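PDB 4CCY: carboxylesterase YBFK from Bacillus subtilis, which hydrolyses carboxylic esters to an alcohol and a carboxylate, as a carboxylesterase of the alpha/beta hydrolase superfamily. Local coordinates for residues Q23-W28 / S66-Y71; S56-H61 / R82-D87; G127-G132 / A271-S276; F158-P163 / P221-D226. All coordinates share one frame; numbering follows the deposited sequence.

Interaction 1. Residues Q23-W28 / S66-Y71; sequences QSLSLW and SSAMWY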
loop_
_atom_site.group_PDB
_atom_site.type_symbol
_atom_site.label_atom_id
_atom_site.label_comp_id
_atom_site.label_asym_id
_atom_site.label_seq_id
_atom_site.Cartn_x
_atom_site.Cartn_y
_atom_site.Cartn_z
ATOM N N GLN A 23 17.138 5.562 -8.169
ATOM C CA GLN A 23 17.735 6.451 -7.160
ATOM C C GLN A 23 17.149 6.158 -5.796
ATOM O O GLN A 23 17.886 5.983 -4.831
ATOM C CB GLN A 23 17.445 7.923 -7.426
ATOM C CG GLN A 23 17.516 8.378 -8.856
ATOM C CD GLN A 23 18.922 8.644 -9.276
ATOM O OE1 GLN A 23 19.739 7.732 -9.306
ATOM N NE2 GLN A 23 19.221 9.891 -9.599
ATOM N N SER A 24 15.815 6.126 -5.727
ATOM C CA SER A 24 15.116 5.966 -4.453
ATOM C C SER A 24 15.545 4.688 -3.765
ATOM O O SER A 24 15.615 4.638 -2.536
ATOM C CB SER A 24 13.601 5.980 -4.652
ATOM O OG SER A 24 13.147 7.276 -4.979
ATOM N N LEU A 25 15.867 3.675 -4.567
ATOM C CA LEU A 25 16.227 2.357 -4.061
ATOM C C LEU A 25 17.619 2.272 -3.417
ATOM O O LEU A 25 17.936 1.288 -2.748
ATOM C CB LEU A 25 16.006 1.280 -5.137
ATOM C CG LEU A 25 14.536 0.886 -5.426
ATOM C CD1 LEU A 25 14.416 -0.048 -6.627
ATOM C CD2 LEU A 25 13.899 0.242 -4.201
ATOM N N SER A 26 18.442 3.306 -3.596
ATOM C CA SER A 26 19.688 3.425 -2.843
ATOM C C SER A 26 19.419 3.527 -1.332
ATOM O O SER A 26 20.312 3.293 -0.527
ATOM C CB SER A 26 20.495 4.635 -3.315
ATOM O OG SER A 26 19.797 5.839 -3.027
ATOM N N LEU A 27 18.190 3.869 -0.958
ATOM C CA LEU A 27 17.813 3.958 0.450
ATOM C C LEU A 27 17.541 2.587 1.068
ATOM O O LEU A 27 17.410 2.478 2.277
ATOM C CB LEU A 27 16.602 4.884 0.647
ATOM C CG LEU A 27 16.762 6.355 0.217
ATOM C CD1 LEU A 27 15.435 7.105 0.314
ATOM C CD2 LEU A 27 17.866 7.085 0.987
ATOM N N TRP A 28 17.448 1.549 0.238
ATOM C CA TRP A 28 17.219 0.192 0.732
ATOM C C TRP A 28 18.388 -0.215 1.601
ATOM O O TRP A 28 19.510 -0.281 1.123
ATOM C CB TRP A 28 17.040 -0.763 -0.436
ATOM C CG TRP A 28 16.020 -1.849 -0.209
ATOM C CD1 TRP A 28 16.259 -3.193 0.087
ATOM C CD2 TRP A 28 14.557 -1.723 -0.264
ATOM N NE1 TRP A 28 15.083 -3.882 0.221
ATOM C CE2 TRP A 28 14.020 -3.063 0.019
ATOM C CE3 TRP A 28 13.671 -0.676 -0.507
ATOM C CZ2 TRP A 28 12.652 -3.321 0.042
ATOM C CZ3 TRP A 28 12.299 -0.944 -0.480
ATOM C CH2 TRP A 28 11.800 -2.236 -0.201
ATOM N N SER A 66 5.133 3.479 -4.928
ATOM C CA SER A 66 5.876 2.247 -5.287
ATOM C C SER A 66 6.464 1.570 -4.047
ATOM O O SER A 66 6.416 2.123 -2.947
ATOM C CB SER A 66 7.018 2.547 -6.262
ATOM O OG SER A 66 8.123 3.077 -5.545
ATOM N N SER A 67 7.054 0.394 -4.246
ATOM C CA SER A 67 7.713 -0.361 -3.165
ATOM C C SER A 67 8.895 0.348 -2.499
ATOM O O SER A 67 9.314 -0.037 -1.398
ATOM C CB SER A 67 8.150 -1.739 -3.673
ATOM O OG SER A 67 7.011 -2.563 -3.834
ATOM N N ALA A 68 9.423 1.376 -3.165
ATOM C CA ALA A 68 10.528 2.188 -2.628
ATOM C C ALA A 68 10.235 2.781 -1.233
ATOM O O ALA A 68 11.149 2.968 -0.428
ATOM C CB ALA A 68 10.906 3.300 -3.608
ATOM N N MET A 69 8.960 3.057 -0.957
ATOM C CA MET A 69 8.533 3.695 0.304
ATOM C C MET A 69 8.777 2.847 1.560
ATOM O O MET A 69 8.756 3.373 2.674
ATOM C CB MET A 69 7.061 4.128 0.238
ATOM C CG MET A 69 6.070 2.972 0.111
ATOM S SD MET A 69 4.433 3.452 0.684
ATOM C CE MET A 69 4.638 3.239 2.456
ATOM N N TRP A 70 9.027 1.553 1.387
ATOM C CA TRP A 70 9.333 0.687 2.527
ATOM C C TRP A 70 10.750 0.757 3.069
ATOM O O TRP A 70 11.082 0.015 3.997
ATOM C CB TRP A 70 8.959 -0.774 2.228
ATOM C CG TRP A 70 7.507 -0.941 1.863
ATOM C CD1 TRP A 70 6.977 -1.321 0.631
ATOM C CD2 TRP A 70 6.339 -0.702 2.723
ATOM N NE1 TRP A 70 5.607 -1.347 0.677
ATOM C CE2 TRP A 70 5.161 -0.987 1.901
ATOM C CE3 TRP A 70 6.161 -0.308 4.055
ATOM C CZ2 TRP A 70 3.869 -0.874 2.405
ATOM C CZ3 TRP A 70 4.858 -0.183 4.546
ATOM C CH2 TRP A 70 3.739 -0.465 3.745
ATOM N N TYR A 71 11.598 1.638 2.538
ATOM C CA TYR A 71 13.001 1.704 3.026
ATOM C C TYR A 71 13.164 1.847 4.563
ATOM O O TYR A 71 14.060 1.238 5.123
ATOM C CB TYR A 71 13.859 2.742 2.264
ATOM C CG TYR A 71 13.532 4.170 2.608
ATOM C CD1 TYR A 71 14.150 4.815 3.693
ATOM C CD2 TYR A 71 12.580 4.875 1.881
ATOM C CE1 TYR A 71 13.818 6.121 4.033
ATOM C CE2 TYR A 71 12.244 6.185 2.218
ATOM C CZ TYR A 71 12.866 6.799 3.285
ATOM O OH TYR A 71 12.527 8.099 3.611
HETATM O O HOH W 1 13.873 2.798 -1.224
#
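L27 lays its CD1 methyl over the centre of the Y71 ring, 3.8 Å from the centroid and only 10° off the ring normal, a clear CH-pi contact. The two side chains run alongside each other, and L27 CB reaches Y71 CG at 3.7 Å, so the leucine follows the ring from its root outward. Y71 CG sits between its own backbone N and carbonyl carbon (chi1 73°), the rotamer in which the ring face is presented to L27. W28 works with its rim instead. Its CB bond starts away from the other segment, but the six-membered ring swings back and sets CZ3 3.3 Å from S67 O, near the ring plane; CH2 meets W70 CB at 4.0 Å. Small residues allow close approach beside these larger groups: S24 CB packs on A68 CB at 3.9 Å, while S24 OG bonds to Q199 on the covering helix 194-205. One water donates to both S24 O (2.9 Å) and A68 O (2.8 Å). Two carbonyls cannot bond each other, so a water with two hydrogens is the fitting link; the direct contact is otherwise apolar and aromatic, with the electron-poor C-H rim of W28 well placed beside a carbonyl oxygen.

Interaction 2. Residues S56-H61 / R82-D87; sequences SLILLH and RTYAVD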
loop_
_atom_site.group_PDB
_atom_site.type_symbol
_atom_site.label_atom_id
_atom_site.label_comp_id
_atom_site.label_asym_id
_atom_site.label_seq_id
_atom_site.Cartn_x
_atom_site.Cartn_y
_atom_site.Cartn_z
ATOM N N SER A 56 6.314 -15.822 5.207
ATOM C CA SER A 56 6.133 -14.827 4.152
ATOM C C SER A 56 5.393 -13.549 4.594
ATOM O O SER A 56 4.432 -13.612 5.356
ATOM C CB SER A 56 5.453 -15.464 2.935
ATOM O OG SER A 56 6.211 -16.578 2.478
ATOM N N LEU A 57 5.855 -12.396 4.112
ATOM C CA LEU A 57 5.154 -11.123 4.350
ATOM C C LEU A 57 5.093 -10.295 3.077
ATOM O O LEU A 57 6.124 -9.843 2.575
ATOM C CB LEU A 57 5.794 -10.328 5.507
ATOM C CG LEU A 57 5.335 -8.875 5.761
ATOM C CD1 LEU A 57 3.849 -8.749 6.100
ATOM C CD2 LEU A 57 6.191 -8.200 6.822
ATOM N N ILE A 58 3.880 -10.111 2.559
ATOM C CA ILE A 58 3.625 -9.322 1.356
ATOM C C ILE A 58 3.454 -7.869 1.762
ATOM O O ILE A 58 2.688 -7.576 2.691
ATOM C CB ILE A 58 2.307 -9.766 0.651
ATOM C CG1 ILE A 58 2.317 -11.267 0.299
ATOM C CG2 ILE A 58 1.998 -8.888 -0.567
ATOM C CD1 ILE A 58 3.335 -11.692 -0.736
ATOM N N LEU A 59 4.151 -6.964 1.072
ATOM C CA LEU A 59 4.018 -5.531 1.353
ATOM C C LEU A 59 3.356 -4.793 0.203
ATOM O O LEU A 59 3.783 -4.934 -0.948
ATOM C CB LEU A 59 5.384 -4.894 1.668
ATOM C CG LEU A 59 6.113 -5.451 2.908
ATOM C CD1 LEU A 59 7.474 -4.792 3.119
ATOM C CD2 LEU A 59 5.248 -5.317 4.161
ATOM N N LEU A 60 2.331 -3.993 0.510
ATOM C CA LEU A 60 1.638 -3.221 -0.527
ATOM C C LEU A 60 1.680 -1.713 -0.240
ATOM O O LEU A 60 1.138 -1.241 0.770
ATOM C CB LEU A 60 0.209 -3.742 -0.742
ATOM C CG LEU A 60 0.127 -5.167 -1.294
ATOM C CD1 LEU A 60 -1.249 -5.783 -1.054
ATOM C CD2 LEU A 60 0.515 -5.239 -2.777
ATOM N N HIS A 61 2.354 -0.982 -1.132
ATOM C CA HIS A 61 2.597 0.467 -0.995
ATOM C C HIS A 61 1.355 1.307 -1.212
ATOM O O HIS A 61 0.336 0.834 -1.720
ATOM C CB HIS A 61 3.673 0.886 -2.000
ATOM C CG HIS A 61 3.266 0.634 -3.424
ATOM N ND1 HIS A 61 2.477 1.482 -4.106
ATOM C CD2 HIS A 61 3.490 -0.453 -4.265
ATOM C CE1 HIS A 61 2.227 0.984 -5.332
ATOM N NE2 HIS A 61 2.848 -0.196 -5.433
ATOM N N ARG A 82 10.486 -13.326 5.422
ATOM C CA ARG A 82 10.815 -13.179 4.022
ATOM C C ARG A 82 9.788 -12.193 3.462
ATOM O O ARG A 82 8.616 -12.543 3.301
ATOM C CB ARG A 82 10.734 -14.532 3.312
ATOM C CG ARG A 82 11.102 -14.501 1.832
ATOM C CD ARG A 82 12.574 -14.177 1.596
ATOM N NE ARG A 82 12.918 -14.275 0.172
ATOM C CZ ARG A 82 13.981 -13.710 -0.399
ATOM N NH1 ARG A 82 14.834 -12.992 0.326
ATOM N NH2 ARG A 82 14.192 -13.860 -1.701
ATOM N N THR A 83 10.223 -10.957 3.223
ATOM C CA THR A 83 9.335 -9.898 2.734
ATOM C C THR A 83 9.337 -9.806 1.220
ATOM O O THR A 83 10.389 -9.854 0.581
ATOM C CB THR A 83 9.724 -8.503 3.266
ATOM O OG1 THR A 83 11.107 -8.251 2.952
ATOM C CG2 THR A 83 9.488 -8.408 4.786
ATOM N N TYR A 84 8.144 -9.654 0.665
ATOM C CA TYR A 84 7.947 -9.453 -0.753
ATOM C C TYR A 84 7.242 -8.116 -0.954
ATOM O O TYR A 84 6.059 -7.999 -0.679
ATOM C CB TYR A 84 7.083 -10.563 -1.316
ATOM C CG TYR A 84 7.684 -11.954 -1.210
ATOM C CD1 TYR A 84 8.711 -12.360 -2.069
ATOM C CD2 TYR A 84 7.204 -12.871 -0.271
ATOM C CE1 TYR A 84 9.236 -13.638 -1.997
ATOM C CE2 TYR A 84 7.727 -14.157 -0.190
ATOM C CZ TYR A 84 8.740 -14.535 -1.049
ATOM O OH TYR A 84 9.268 -15.806 -0.971
ATOM N N ALA A 85 7.973 -7.111 -1.428
ATOM C CA ALA A 85 7.389 -5.795 -1.667
ATOM C C ALA A 85 6.871 -5.748 -3.101
ATOM O O ALA A 85 7.649 -5.778 -4.071
ATOM C CB ALA A 85 8.404 -4.690 -1.411
ATOM N N VAL A 86 5.552 -5.671 -3.219
ATOM C CA VAL A 86 4.866 -5.858 -4.497
ATOM C C VAL A 86 4.425 -4.505 -5.072
ATOM O O VAL A 86 3.736 -3.731 -4.385
ATOM C CB VAL A 86 3.637 -6.783 -4.315
ATOM C CG1 VAL A 86 2.884 -6.966 -5.628
ATOM C CG2 VAL A 86 4.043 -8.126 -3.702
ATOM N N ASP A 87 4.808 -4.240 -6.327
ATOM C CA ASP A 87 4.419 -2.997 -7.011
ATOM C C ASP A 87 3.025 -3.178 -7.581
ATOM O O ASP A 87 2.813 -4.034 -8.426
ATOM C CB ASP A 87 5.411 -2.606 -8.128
ATOM C CG ASP A 87 6.591 -1.776 -7.615
ATOM O OD1 ASP A 87 6.682 -1.533 -6.384
ATOM O OD2 ASP A 87 7.461 -1.389 -8.434
HETATM O O HOH W 2 8.523 -17.136 1.176
#
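A beta-alpha-beta crossover brings strands 56-60 and 82-86 together as parallel neighbours, with helix 71-80 in the connection. Their backbones zip in the parallel manner: L57 N donates to R82 O (2.9 Å), Y84 N to L57 O (2.8 Å), L59 N to Y84 O (2.8 Å) and V86 N to L59 O (3.0 Å). L57, L59, T83 and A85 share one face of the sheet, where W77 and I74 of the helix pack; the small A85 makes room beside L59. On the other face I58 CG2 meets V86 CG2 at 3.8 Å, and I58 CD1 rests against Y84 CB; the beta-branched I58 and V86 suit extended strands. Near the start of strand 56-60 the ring of Y84 reaches along the sheet, and its OH shares a water with S56 OG, 2.7 Å from the serine oxygen. Past the strand's far end H61 points its imidazole toward the second strand, CD2 lying 3.3 Å from V86 O, with CG between the backbone N and carbonyl carbon (chi1 61°) and NE2 hydrogen-bonded to I88 N. D87 bonds to Y21 and S67. Strand 82-86 pairs with 42-49 on its other edge, an order known from the central sheet of alpha/beta hydrolases.

Interaction 3. Residues G127-G132 / A271-S276; sequences GLSLGG and AGHLLS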
loop_
_atom_site.group_PDB
_atom_site.type_symbol
_atom_site.label_atom_id
_atom_site.label_comp_id
_atom_site.label_asym_id
_atom_site.label_seq_id
_atom_site.Cartn_x
_atom_site.Cartn_y
_atom_site.Cartn_z
ATOM N N GLY A 127 0.134 -3.185 4.476
ATOM C CA GLY A 127 -0.065 -2.217 3.416
ATOM C C GLY A 127 -0.504 -0.840 3.858
ATOM O O GLY A 127 -1.137 -0.677 4.902
ATOM N N LEU A 128 -0.186 0.146 3.026
ATOM C CA LEU A 128 -0.539 1.524 3.294
ATOM C C LEU A 128 -1.477 2.076 2.230
ATOM O O LEU A 128 -1.250 1.874 1.042
ATOM C CB LEU A 128 0.723 2.387 3.355
ATOM C CG LEU A 128 0.442 3.866 3.630
ATOM C CD1 LEU A 128 0.600 4.154 5.116
ATOM C CD2 LEU A 128 1.368 4.760 2.823
ATOM N N SER A 129 -2.520 2.788 2.663
ATOM C CA SER A 129 -3.397 3.524 1.756
ATOM C C SER A 129 -4.033 2.573 0.730
ATOM O O SER A 129 -4.740 1.642 1.130
ATOM C CB SER A 129 -2.624 4.690 1.120
ATOM O OG SER A 129 -3.489 5.709 0.672
ATOM N N LEU A 130 -3.796 2.790 -0.567
ATOM C CA LEU A 130 -4.240 1.843 -1.620
ATOM C C LEU A 130 -3.912 0.368 -1.339
ATOM O O LEU A 130 -4.779 -0.507 -1.443
ATOM C CB LEU A 130 -3.673 2.224 -2.986
ATOM C CG LEU A 130 -4.006 1.342 -4.206
ATOM C CD1 LEU A 130 -5.513 1.299 -4.479
ATOM C CD2 LEU A 130 -3.270 1.852 -5.428
ATOM N N GLY A 131 -2.660 0.077 -1.013
ATOM C CA GLY A 131 -2.301 -1.290 -0.659
ATOM C C GLY A 131 -3.023 -1.772 0.594
ATOM O O GLY A 131 -3.299 -2.955 0.742
ATOM N N GLY A 132 -3.308 -0.858 1.513
ATOM C CA GLY A 132 -4.125 -1.193 2.677
ATOM C C GLY A 132 -5.522 -1.615 2.248
ATOM O O GLY A 132 -6.050 -2.621 2.733
ATOM N N ALA A 271 1.345 12.027 13.676
ATOM C CA ALA A 271 1.484 11.502 12.331
ATOM C C ALA A 271 0.245 11.804 11.527
ATOM O O ALA A 271 -0.844 11.944 12.079
ATOM C CB ALA A 271 1.744 10.008 12.367
ATOM N N GLY A 272 0.429 11.925 10.216
ATOM C CA GLY A 272 -0.696 12.028 9.290
ATOM C C GLY A 272 -0.938 10.728 8.547
ATOM O O GLY A 272 -0.824 9.635 9.117
ATOM N N HIS A 273 -1.270 10.864 7.267
ATOM C CA HIS A 273 -1.515 9.746 6.356
ATOM C C HIS A 273 -0.341 8.816 6.207
ATOM O O HIS A 273 -0.512 7.587 6.193
ATOM C CB HIS A 273 -1.887 10.298 4.977
ATOM C CG HIS A 273 -2.395 9.249 4.010
ATOM N ND1 HIS A 273 -3.549 8.583 4.207
ATOM C CD2 HIS A 273 -1.860 8.767 2.805
ATOM C CE1 HIS A 273 -3.749 7.712 3.189
ATOM N NE2 HIS A 273 -2.719 7.824 2.334
ATOM N N LEU A 274 0.861 9.388 6.089
ATOM C CA LEU A 274 2.055 8.623 5.726
ATOM C C LEU A 274 2.739 8.001 6.945
ATOM O O LEU A 274 3.934 8.188 7.182
ATOM C CB LEU A 274 3.018 9.506 4.928
ATOM C CG LEU A 274 2.481 10.052 3.600
ATOM C CD1 LEU A 274 3.550 10.885 2.924
ATOM C CD2 LEU A 274 1.979 8.945 2.667
ATOM N N LEU A 275 1.959 7.219 7.686
ATOM C CA LEU A 275 2.324 6.760 9.020
ATOM C C LEU A 275 3.585 5.894 9.068
ATOM O O LEU A 275 4.388 6.024 10.001
ATOM C CB LEU A 275 1.126 6.045 9.669
ATOM C CG LEU A 275 1.158 5.482 11.096
ATOM C CD1 LEU A 275 1.855 6.413 12.089
ATOM C CD2 LEU A 275 -0.274 5.177 11.552
ATOM N N SER A 276 3.771 5.021 8.084
ATOM C CA SER A 276 4.953 4.159 8.084
ATOM C C SER A 276 6.234 4.952 7.799
ATOM O O SER A 276 7.332 4.520 8.177
ATOM C CB SER A 276 4.796 3.011 7.091
ATOM O OG SER A 276 4.591 3.517 5.785
#
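S129 OG and H273 NE2 lie 2.8 Å apart in a hydrogen bond in which either atom could be the donor. The serine oxygen sits at the edge of the imidazole, in its plane. Both side chains extend to meet: S129 OG is swung opposite its backbone N (chi1 -157°), and H273 CG is likewise opposite its own (chi1 -170°). Beside this pair, L128 supplies an apolar wall, its CD1 3.8 Å from H273 O and its CD2 4.2 Å from L274 CD2; leucine's branched apolar end suits this buried position.

The second shell fixes the two partners. S129 has a positive phi of 59°, the strained turn of a nucleophile elbow between strand 123-128 and helix 130-141. Glycines suit this tight bend: a CB on G127 would run into G131 O, and one on G132 would be crowded by S129 O. On the other segment L274 centres an inverse gamma turn, and S153 OG bonds to H273 O, steadying the loop that carries the histidine. H273 ND1 bonds to E244. With one nitrogen on the serine and the other on the glutamate, the imidazole is held from both ends, consistent with the charge relay assigned by similarity to S129, H273 and E244, in which the histidine passes protons to and from the serine oxygen.

Interaction 4. Residues F158-P163 / P221-D226; sequences FISFHP and PYVFTD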
loop_
_atom_site.group_PDB
_atom_site.type_symbol
_atom_site.label_atom_id
_atom_site.label_comp_id
_atom_site.label_asym_id
_atom_site.label_seq_id
_atom_site.Cartn_x
_atom_site.Cartn_y
_atom_site.Cartn_z
ATOM N N PHE A 158 -12.912 2.026 5.309
ATOM C CA PHE A 158 -13.704 2.115 6.547
ATOM C C PHE A 158 -14.599 3.343 6.660
ATOM O O PHE A 158 -15.561 3.330 7.424
ATOM C CB PHE A 158 -12.799 1.977 7.776
ATOM C CG PHE A 158 -12.089 0.668 7.823
ATOM C CD1 PHE A 158 -12.726 -0.456 8.334
ATOM C CD2 PHE A 158 -10.804 0.540 7.291
ATOM C CE1 PHE A 158 -12.081 -1.687 8.354
ATOM C CE2 PHE A 158 -10.159 -0.687 7.305
ATOM C CZ PHE A 158 -10.795 -1.798 7.831
ATOM N N ILE A 159 -14.273 4.392 5.902
ATOM C CA ILE A 159 -15.064 5.615 5.851
ATOM C C ILE A 159 -14.807 6.337 4.511
ATOM O O ILE A 159 -13.802 6.068 3.844
ATOM C CB ILE A 159 -14.765 6.516 7.085
ATOM C CG1 ILE A 159 -15.987 7.360 7.476
ATOM C CG2 ILE A 159 -13.523 7.367 6.888
ATOM C CD1 ILE A 159 -17.025 6.587 8.266
ATOM N N SER A 160 -15.738 7.210 4.108
ATOM C CA SER A 160 -15.640 7.986 2.854
ATOM C C SER A 160 -14.556 9.056 2.907
ATOM O O SER A 160 -14.298 9.623 3.971
ATOM C CB SER A 160 -16.968 8.689 2.564
ATOM O OG SER A 160 -18.004 7.752 2.391
ATOM N N PHE A 161 -13.943 9.344 1.757
ATOM C CA PHE A 161 -12.963 10.436 1.632
ATOM C C PHE A 161 -13.642 11.771 1.875
ATOM O O PHE A 161 -14.854 11.900 1.650
ATOM C CB PHE A 161 -12.399 10.506 0.213
ATOM C CG PHE A 161 -11.304 9.518 -0.084
ATOM C CD1 PHE A 161 -10.309 9.238 0.849
ATOM C CD2 PHE A 161 -11.239 8.906 -1.335
ATOM C CE1 PHE A 161 -9.287 8.339 0.547
ATOM C CE2 PHE A 161 -10.221 8.008 -1.644
ATOM C CZ PHE A 161 -9.247 7.722 -0.699
ATOM N N HIS A 162 -12.866 12.767 2.310
ATOM C CA HIS A 162 -13.310 14.158 2.191
ATOM C C HIS A 162 -13.438 14.426 0.726
ATOM O O HIS A 162 -12.619 13.938 -0.045
ATOM C CB HIS A 162 -12.286 15.141 2.779
ATOM C CG HIS A 162 -12.096 15.012 4.275
ATOM N ND1 HIS A 162 -13.134 14.946 5.134
ATOM C CD2 HIS A 162 -10.933 14.945 5.049
ATOM C CE1 HIS A 162 -12.663 14.840 6.395
ATOM N NE2 HIS A 162 -11.313 14.836 6.339
ATOM N N PRO A 163 -14.484 15.183 0.319
ATOM C CA PRO A 163 -14.672 15.667 -1.052
ATOM C C PRO A 163 -13.385 16.224 -1.702
ATOM O O PRO A 163 -13.174 16.008 -2.895
ATOM C CB PRO A 163 -15.710 16.775 -0.873
ATOM C CG PRO A 163 -16.556 16.286 0.244
ATOM C CD PRO A 163 -15.641 15.526 1.170
ATOM N N PRO A 221 -12.104 3.996 -5.459
ATOM C CA PRO A 221 -12.155 3.833 -3.997
ATOM C C PRO A 221 -13.447 3.168 -3.553
ATOM O O PRO A 221 -14.458 3.276 -4.246
ATOM C CB PRO A 221 -12.074 5.271 -3.469
ATOM C CG PRO A 221 -12.535 6.125 -4.599
ATOM C CD PRO A 221 -12.122 5.417 -5.859
ATOM N N TYR A 222 -13.404 2.477 -2.415
ATOM C CA TYR A 222 -14.570 1.765 -1.922
ATOM C C TYR A 222 -14.653 1.786 -0.394
ATOM O O TYR A 222 -13.644 1.667 0.290
ATOM C CB TYR A 222 -14.594 0.329 -2.464
ATOM C CG TYR A 222 -15.775 -0.493 -2.010
ATOM C CD1 TYR A 222 -17.083 -0.114 -2.330
ATOM C CD2 TYR A 222 -15.591 -1.654 -1.267
ATOM C CE1 TYR A 222 -18.173 -0.873 -1.914
ATOM C CE2 TYR A 222 -16.674 -2.428 -0.852
ATOM C CZ TYR A 222 -17.958 -2.031 -1.182
ATOM O OH TYR A 222 -19.021 -2.790 -0.774
ATOM N N VAL A 223 -15.860 1.979 0.123
ATOM C CA VAL A 223 -16.130 1.827 1.561
ATOM C C VAL A 223 -16.810 0.470 1.780
ATOM O O VAL A 223 -17.897 0.209 1.263
ATOM C CB VAL A 223 -17.003 2.989 2.106
ATOM C CG1 VAL A 223 -17.389 2.750 3.565
ATOM C CG2 VAL A 223 -16.287 4.327 1.937
ATOM N N PHE A 224 -16.165 -0.404 2.536
ATOM C CA PHE A 224 -16.745 -1.724 2.793
ATOM C C PHE A 224 -17.995 -1.583 3.655
ATOM O O PHE A 224 -18.038 -0.724 4.538
ATOM C CB PHE A 224 -15.706 -2.658 3.414
ATOM C CG PHE A 224 -14.557 -2.949 2.493
ATOM C CD1 PHE A 224 -14.662 -3.946 1.525
ATOM C CD2 PHE A 224 -13.396 -2.182 2.544
ATOM C CE1 PHE A 224 -13.611 -4.189 0.644
ATOM C CE2 PHE A 224 -12.353 -2.418 1.672
ATOM C CZ PHE A 224 -12.453 -3.425 0.726
ATOM N N THR A 225 -19.022 -2.384 3.368
ATOM C CA THR A 225 -20.295 -2.276 4.087
ATOM C C THR A 225 -20.170 -2.909 5.472
ATOM O O THR A 225 -19.235 -3.668 5.716
ATOM C CB THR A 225 -21.439 -2.997 3.355
ATOM O OG1 THR A 225 -21.134 -4.397 3.275
ATOM C CG2 THR A 225 -21.654 -2.413 1.965
ATOM N N ASP A 226 -21.104 -2.589 6.370
ATOM C CA ASP A 226 -21.176 -3.275 7.665
ATOM C C ASP A 226 -21.180 -4.779 7.435
ATOM O O ASP A 226 -20.447 -5.504 8.086
ATOM C CB ASP A 226 -22.436 -2.873 8.438
ATOM C CG ASP A 226 -22.451 -1.403 8.815
ATOM O OD1 ASP A 226 -21.531 -0.657 8.427
ATOM O OD2 ASP A 226 -23.396 -0.988 9.505
#
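V223 pushes its CG2 methyl against the backbone of I159 and S160, 3.6 Å from I159 O and 3.7 Å from S160 N. The valine is staggered with CG1 opposite its backbone N (chi1 174°), which splits the work of the two methyls: CG2 faces I159 and S160, while CG1 lies 4.2 Å from the carbonyl carbon of F158. A short, beta-branched side chain suits this place, because its two methyls sit close to CB and can pack directly on the neighbouring backbone. S160 adds a lighter touch, its OG 3.9 Å from V223 CG2.

The second patch is F161 against P221. The two side chains cross at about a right angle, F161 CE2 meeting P221 CB at 3.8 Å and CG at 4.2 Å. The phenylalanine has CG beside its backbone N (chi1 -81°), and although its CB bond points neither toward nor away from 221-226, the end of the ring approaches the proline. P221 follows a cis peptide bond, and its rigid ring offers a compact apolar surface. F161 N bonds to E156, and the ring also touches M246 and Y247, lying about 6 Å from the side chains of S129 and H273.

F158 sends its ring away from V223, toward V136 and A256, and its carbonyl oxygen is bonded by R255, which also bonds F224 O and forms a salt bridge with D226. The two segments therefore meet directly through van der Waals packing alone, while polar ties around the contact include R255 and the backbone bonds of A157 to Y222 and F224.

From the N terminus, interaction 1 opens at 23-28 and interaction 2 at 56-61; segment 66-71 then closes the first loop and 82-87 the second, so the two cross. They also touch, S67 N lying within probable hydrogen-bonding distance of D87 OD1. Interaction 3 starts at 127-132 and is closed only by 271-276, and interaction 4 (158-163 with 221-226) is nested within that long loop, its nearest atoms about 6 Å from interaction 3. Strands 56-60 and 123-128 are neighbours in the central sheet, where L60 O probably bonds L128 N, while M69 packs on L128 and S276. The N-terminal helix, sheet and catalytic loops are thus joined continuously; interaction 4, apart, joins the loop after strand 156-157 to strand 222-223.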